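Local coordinates for protein flavoenzyme PA4991 (Pseudomonas aeruginosa PAO1, PDB 5EZ7) that binds one FAD per subunit and probably works as an oxidoreductase of the DAO family on a substrate that is still unknown, at residues Gly16-Arg28 / Arg78-Leu91. Sequence-based numbering, arbitrary orientation.
Sequences GIAGLWLNARLRR and RWRACLGSDGELDL. With FAD (flavin-adenine dinucleotide), chain B.
The indole of W21 takes the CD1 methyl of L89 over one face, a CH-pi contact with CD1 3.6 Å from the centroid of the five-membered ring, and meets the E88 carboxylate at its edge. There W21 NE1 makes a weak, bent hydrogen bond to E88 OE1 (3.4 Å). W79 comes in obliquely from the other side, the two six-membered rings inclined by 45°, and W21 CZ3 lies over the W79 face near its rim. With CG anti to the backbone N (chi1 -174°), W21 reaches out from helix 17-28; C82 SG and L91 CD1 approach its CZ3/CH2 end obliquely, on the L89 side. The other methyl of L89, CD2, rests on A24 CB at 3.6 Å.

E88 OE1 also forms a salt bridge with R25 NH1 (2.8 Å), while R78 NE donates to the syn lone pair of E88 OE2 (2.8 Å), nearly in the R78 guanidinium plane. D355 of helix 350-364 pairs with both arginines, so the two carboxylates probably offset the closeness of their guanidinium groups. The extended R28 has E88 O over one guanidinium face and D90 N at the edge; a water accepts from R28 NH2 and D90 N.

At the helix start A18 N donates to FAD O1P (3.1 Å, 165°). This is consistent with the dinucleotide-binding helix of a Rossmann-type fold, as in the DAO family, its GxGxxG-like turn at the FAD pyrophosphate and its flank packed against 78-91.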
# COMPACT_ATOMS: atom_id res chain seq x y z
N GLY A 16 4.96 3.29 -5.32
CA GLY A 16 4.12 2.43 -4.52
C GLY A 16 2.66 2.72 -4.84
O GLY A 16 2.34 3.41 -5.80
N ILE A 17 1.76 2.17 -4.03
CA ILE A 17 0.37 2.36 -4.26
C ILE A 17 -0.06 3.86 -4.38
O ILE A 17 -0.93 4.16 -5.18
CB ILE A 17 -0.47 1.68 -3.18
CG1 ILE A 17 -1.93 1.65 -3.61
CG2 ILE A 17 -0.36 2.35 -1.81
CD1 ILE A 17 -2.17 0.52 -4.57
N ALA A 18 0.51 4.76 -3.58
CA ALA A 18 0.03 6.10 -3.60
C ALA A 18 0.41 6.81 -4.90
O ALA A 18 -0.44 7.46 -5.52
CB ALA A 18 0.45 6.89 -2.37
N GLY A 19 1.67 6.67 -5.32
CA GLY A 19 2.15 7.27 -6.56
C GLY A 19 1.50 6.69 -7.81
O GLY A 19 1.26 7.39 -8.78
N LEU A 20 1.26 5.39 -7.79
CA LEU A 20 0.72 4.71 -8.95
C LEU A 20 -0.76 5.01 -9.10
O LEU A 20 -1.25 5.12 -10.20
CB LEU A 20 0.96 3.20 -8.84
CG LEU A 20 2.33 2.63 -9.23
CD1 LEU A 20 2.42 1.15 -8.84
CD2 LEU A 20 2.60 2.77 -10.73
N TRP A 21 -1.46 5.13 -7.99
CA TRP A 21 -2.88 5.37 -8.03
C TRP A 21 -3.07 6.75 -8.50
O TRP A 21 -3.78 6.97 -9.44
CB TRP A 21 -3.55 5.17 -6.66
CG TRP A 21 -5.02 5.28 -6.71
CD1 TRP A 21 -5.75 6.40 -6.88
CD2 TRP A 21 -5.96 4.19 -6.65
NE1 TRP A 21 -7.09 6.09 -6.93
CE2 TRP A 21 -7.24 4.74 -6.75
CE3 TRP A 21 -5.83 2.80 -6.51
CZ2 TRP A 21 -8.40 3.96 -6.73
CZ3 TRP A 21 -6.98 2.03 -6.47
CH2 TRP A 21 -8.25 2.61 -6.58
N LEU A 22 -2.37 7.70 -7.88
CA LEU A 22 -2.41 9.10 -8.32
C LEU A 22 -2.04 9.23 -9.78
O LEU A 22 -2.67 9.97 -10.51
CB LEU A 22 -1.43 9.95 -7.52
CG LEU A 22 -1.17 11.41 -7.98
CD1 LEU A 22 -2.45 12.24 -7.86
CD2 LEU A 22 -0.01 12.03 -7.19
N ASN A 23 -0.99 8.54 -10.18
CA ASN A 23 -0.59 8.62 -11.59
C ASN A 23 -1.74 8.20 -12.50
O ASN A 23 -2.01 8.82 -13.50
CB ASN A 23 0.64 7.76 -11.84
CG ASN A 23 1.28 7.98 -13.21
OD1 ASN A 23 1.50 9.12 -13.61
ND2 ASN A 23 1.62 6.90 -13.90
N ALA A 24 -2.42 7.12 -12.13
CA ALA A 24 -3.48 6.62 -12.96
C ALA A 24 -4.67 7.60 -13.04
O ALA A 24 -5.22 7.80 -14.12
CB ALA A 24 -3.91 5.27 -12.43
N ARG A 25 -5.05 8.18 -11.92
CA ARG A 25 -6.05 9.23 -11.87
C ARG A 25 -5.72 10.45 -12.77
O ARG A 25 -6.59 10.94 -13.52
CB ARG A 25 -6.24 9.69 -10.42
CG ARG A 25 -7.03 8.69 -9.56
CD ARG A 25 -8.56 8.84 -9.67
NE ARG A 25 -8.92 10.15 -9.10
CZ ARG A 25 -9.00 10.44 -7.79
NH1 ARG A 25 -8.85 9.52 -6.82
NH2 ARG A 25 -9.26 11.69 -7.44
N LEU A 26 -4.47 10.92 -12.69
CA LEU A 26 -4.05 12.10 -13.42
C LEU A 26 -4.09 11.89 -14.94
O LEU A 26 -4.69 12.72 -15.68
CB LEU A 26 -2.68 12.56 -12.96
CG LEU A 26 -2.65 13.20 -11.57
CD1 LEU A 26 -1.25 13.53 -11.13
CD2 LEU A 26 -3.50 14.46 -11.43
N ARG A 27 -3.52 10.77 -15.38
CA ARG A 27 -3.57 10.37 -16.77
C ARG A 27 -4.99 10.22 -17.28
O ARG A 27 -5.30 10.60 -18.39
CB ARG A 27 -2.93 9.03 -16.93
CG ARG A 27 -1.44 9.10 -16.80
CD ARG A 27 -0.86 7.70 -17.02
NE ARG A 27 -0.72 7.39 -18.43
CZ ARG A 27 0.17 7.98 -19.22
NH1 ARG A 27 0.99 8.94 -18.76
NH2 ARG A 27 0.26 7.61 -20.47
N ARG A 28 -5.84 9.66 -16.44
CA ARG A 28 -7.24 9.52 -16.79
C ARG A 28 -7.91 10.88 -16.95
O ARG A 28 -8.71 11.06 -17.84
CB ARG A 28 -7.97 8.72 -15.73
CG ARG A 28 -9.29 8.19 -16.22
CD ARG A 28 -9.99 7.48 -15.08
NE ARG A 28 -11.39 7.20 -15.40
CZ ARG A 28 -11.99 6.01 -15.34
NH1 ARG A 28 -13.29 5.93 -15.66
NH2 ARG A 28 -11.35 4.90 -14.97
N ARG A 78 -15.56 2.60 -2.82
CA ARG A 78 -14.74 3.14 -3.90
C ARG A 78 -13.81 2.12 -4.61
O ARG A 78 -13.75 2.10 -5.82
CB ARG A 78 -13.98 4.36 -3.41
CG ARG A 78 -14.93 5.56 -3.23
CD ARG A 78 -14.23 6.83 -2.77
NE ARG A 78 -13.29 7.33 -3.75
CZ ARG A 78 -12.50 8.38 -3.54
NH1 ARG A 78 -12.54 9.04 -2.38
NH2 ARG A 78 -11.64 8.77 -4.50
N TRP A 79 -13.16 1.24 -3.86
CA TRP A 79 -12.28 0.23 -4.45
C TRP A 79 -13.05 -0.83 -5.19
O TRP A 79 -12.66 -1.24 -6.27
CB TRP A 79 -11.43 -0.43 -3.38
CG TRP A 79 -10.35 0.41 -2.86
CD1 TRP A 79 -10.48 1.43 -2.03
CD2 TRP A 79 -8.97 0.26 -3.10
NE1 TRP A 79 -9.27 1.96 -1.71
CE2 TRP A 79 -8.32 1.25 -2.37
CE3 TRP A 79 -8.21 -0.62 -3.87
CZ2 TRP A 79 -6.95 1.40 -2.37
CZ3 TRP A 79 -6.83 -0.48 -3.87
CH2 TRP A 79 -6.22 0.53 -3.11
N ARG A 80 -14.17 -1.25 -4.60
CA ARG A 80 -15.12 -2.14 -5.26
C ARG A 80 -15.56 -1.60 -6.62
O ARG A 80 -15.43 -2.29 -7.63
CB ARG A 80 -16.35 -2.40 -4.36
CG ARG A 80 -17.49 -3.24 -4.96
CD ARG A 80 -17.27 -4.74 -4.84
NE ARG A 80 -17.35 -5.18 -3.45
CZ ARG A 80 -17.16 -6.44 -3.02
NH1 ARG A 80 -16.87 -7.44 -3.86
NH2 ARG A 80 -17.24 -6.69 -1.71
N ALA A 81 -16.03 -0.36 -6.65
CA ALA A 81 -16.47 0.22 -7.91
C ALA A 81 -15.42 0.05 -9.01
O ALA A 81 -15.75 -0.22 -10.15
CB ALA A 81 -16.79 1.69 -7.71
N CYS A 82 -14.14 0.18 -8.67
CA CYS A 82 -13.08 0.12 -9.68
C CYS A 82 -12.97 -1.21 -10.37
O CYS A 82 -12.45 -1.27 -11.48
CB CYS A 82 -11.71 0.49 -9.10
SG CYS A 82 -11.70 2.17 -8.42
N LEU A 83 -13.45 -2.26 -9.72
CA LEU A 83 -13.39 -3.59 -10.29
C LEU A 83 -14.44 -3.84 -11.33
O LEU A 83 -14.41 -4.89 -11.97
CB LEU A 83 -13.51 -4.64 -9.20
CG LEU A 83 -12.39 -4.69 -8.16
CD1 LEU A 83 -12.71 -5.84 -7.24
CD2 LEU A 83 -11.02 -4.87 -8.79
N GLY A 84 -15.35 -2.89 -11.49
CA GLY A 84 -16.45 -2.99 -12.45
C GLY A 84 -16.33 -1.88 -13.45
O GLY A 84 -15.25 -1.38 -13.72
N SER A 85 -17.47 -1.48 -13.99
CA SER A 85 -17.55 -0.56 -15.13
C SER A 85 -17.47 0.94 -14.77
O SER A 85 -17.11 1.75 -15.62
CB SER A 85 -18.87 -0.82 -15.88
OG SER A 85 -19.94 -1.14 -14.99
N ASP A 86 -17.79 1.29 -13.52
CA ASP A 86 -18.12 2.67 -13.13
C ASP A 86 -17.27 3.16 -11.94
O ASP A 86 -17.72 3.99 -11.17
CB ASP A 86 -19.63 2.74 -12.79
CG ASP A 86 -20.24 4.19 -12.87
OD1 ASP A 86 -19.69 5.09 -13.54
OD2 ASP A 86 -21.33 4.40 -12.25
N GLY A 87 -16.06 2.64 -11.78
CA GLY A 87 -15.19 3.13 -10.71
C GLY A 87 -14.34 4.30 -11.17
O GLY A 87 -14.27 4.59 -12.35
N GLU A 88 -13.65 4.94 -10.23
CA GLU A 88 -12.72 6.04 -10.56
C GLU A 88 -11.42 5.60 -11.31
O GLU A 88 -10.74 6.45 -11.89
CB GLU A 88 -12.34 6.83 -9.31
CG GLU A 88 -11.39 6.06 -8.41
CD GLU A 88 -11.35 6.63 -7.00
OE1 GLU A 88 -10.28 7.16 -6.59
OE2 GLU A 88 -12.42 6.55 -6.30
N LEU A 89 -11.08 4.30 -11.26
CA LEU A 89 -10.05 3.70 -12.12
C LEU A 89 -10.56 2.39 -12.73
O LEU A 89 -11.43 1.72 -12.16
CB LEU A 89 -8.77 3.43 -11.34
CG LEU A 89 -7.93 4.63 -10.87
CD1 LEU A 89 -6.72 4.09 -10.10
CD2 LEU A 89 -7.47 5.55 -12.01
N ASP A 90 -10.03 2.04 -13.90
CA ASP A 90 -10.30 0.74 -14.49
C ASP A 90 -9.38 -0.34 -13.91
O ASP A 90 -8.32 -0.61 -14.44
CB ASP A 90 -10.13 0.78 -16.00
CG ASP A 90 -10.71 -0.43 -16.66
OD1 ASP A 90 -11.13 -1.39 -15.98
OD2 ASP A 90 -10.78 -0.44 -17.89
N LEU A 91 -9.82 -0.98 -12.83
CA LEU A 91 -9.14 -2.14 -12.28
C LEU A 91 -9.93 -3.40 -12.60
O LEU A 91 -9.93 -4.33 -11.82
CB LEU A 91 -8.99 -2.00 -10.76
CG LEU A 91 -8.32 -0.73 -10.20
CD1 LEU A 91 -8.12 -0.84 -8.71
CD2 LEU A 91 -7.00 -0.38 -10.88
PA FAD B . 5.52 2.68 -0.53
O1A FAD B . 4.71 1.48 -0.91
O2A FAD B . 6.60 2.57 0.52
O5B FAD B . 6.14 3.25 -1.87
C5B FAD B . 7.15 4.24 -1.88
C4B FAD B . 7.92 4.02 -3.17
O4B FAD B . 8.85 5.11 -3.35
C3B FAD B . 8.71 2.71 -3.13
O3B FAD B . 8.38 1.88 -4.25
C2B FAD B . 10.16 3.17 -3.17
O2B FAD B . 11.05 2.30 -3.86
C1B FAD B . 10.05 4.55 -3.83
N9A FAD B . 11.15 5.45 -3.48
C8A FAD B . 11.67 5.64 -2.25
N7A FAD B . 12.67 6.53 -2.31
C5A FAD B . 12.79 6.94 -3.58
C6A FAD B . 13.67 7.87 -4.30
N6A FAD B . 14.60 8.55 -3.61
N1A FAD B . 13.49 8.03 -5.62
C2A FAD B . 12.54 7.35 -6.28
N3A FAD B . 11.71 6.47 -5.69
C4A FAD B . 11.79 6.23 -4.36
N1 FAD B . -2.83 -0.58 4.63
C2 FAD B . -4.09 -1.01 4.42
O2 FAD B . -4.95 -0.20 4.01
N3 FAD B . -4.45 -2.29 4.62
C4 FAD B . -3.60 -3.21 5.05
O4 FAD B . -3.96 -4.40 5.23
C4X FAD B . -2.21 -2.82 5.31
N5 FAD B . -1.30 -3.71 5.75
C5X FAD B . -0.03 -3.34 5.97
C6 FAD B . 0.88 -4.29 6.41
C7 FAD B . 2.20 -3.96 6.65
C7M FAD B . 3.16 -5.01 7.11
C8 FAD B . 2.65 -2.56 6.40
C8M FAD B . 4.08 -2.13 6.63
C9 FAD B . 1.74 -1.61 5.97
C9A FAD B . 0.40 -1.94 5.74
N10 FAD B . -0.55 -0.99 5.29
C10 FAD B . -1.87 -1.41 5.06
C1' FAD B . -0.19 0.40 5.02
C2' FAD B . 0.26 0.49 3.58
O2' FAD B . 1.14 -0.59 3.23
C3' FAD B . 0.93 1.83 3.30
O3' FAD B . 0.14 2.87 3.90
C4' FAD B . 1.06 2.08 1.80
O4' FAD B . 1.39 0.88 1.09
C5' FAD B . 2.12 3.11 1.50
O5' FAD B . 2.09 3.42 0.10
P FAD B . 3.20 4.41 -0.50
O1P FAD B . 3.14 4.33 -2.00
O2P FAD B . 3.01 5.71 0.19
O3P FAD B . 4.56 3.81 0.09
O HOH W 1 -8.45 4.00 -15.29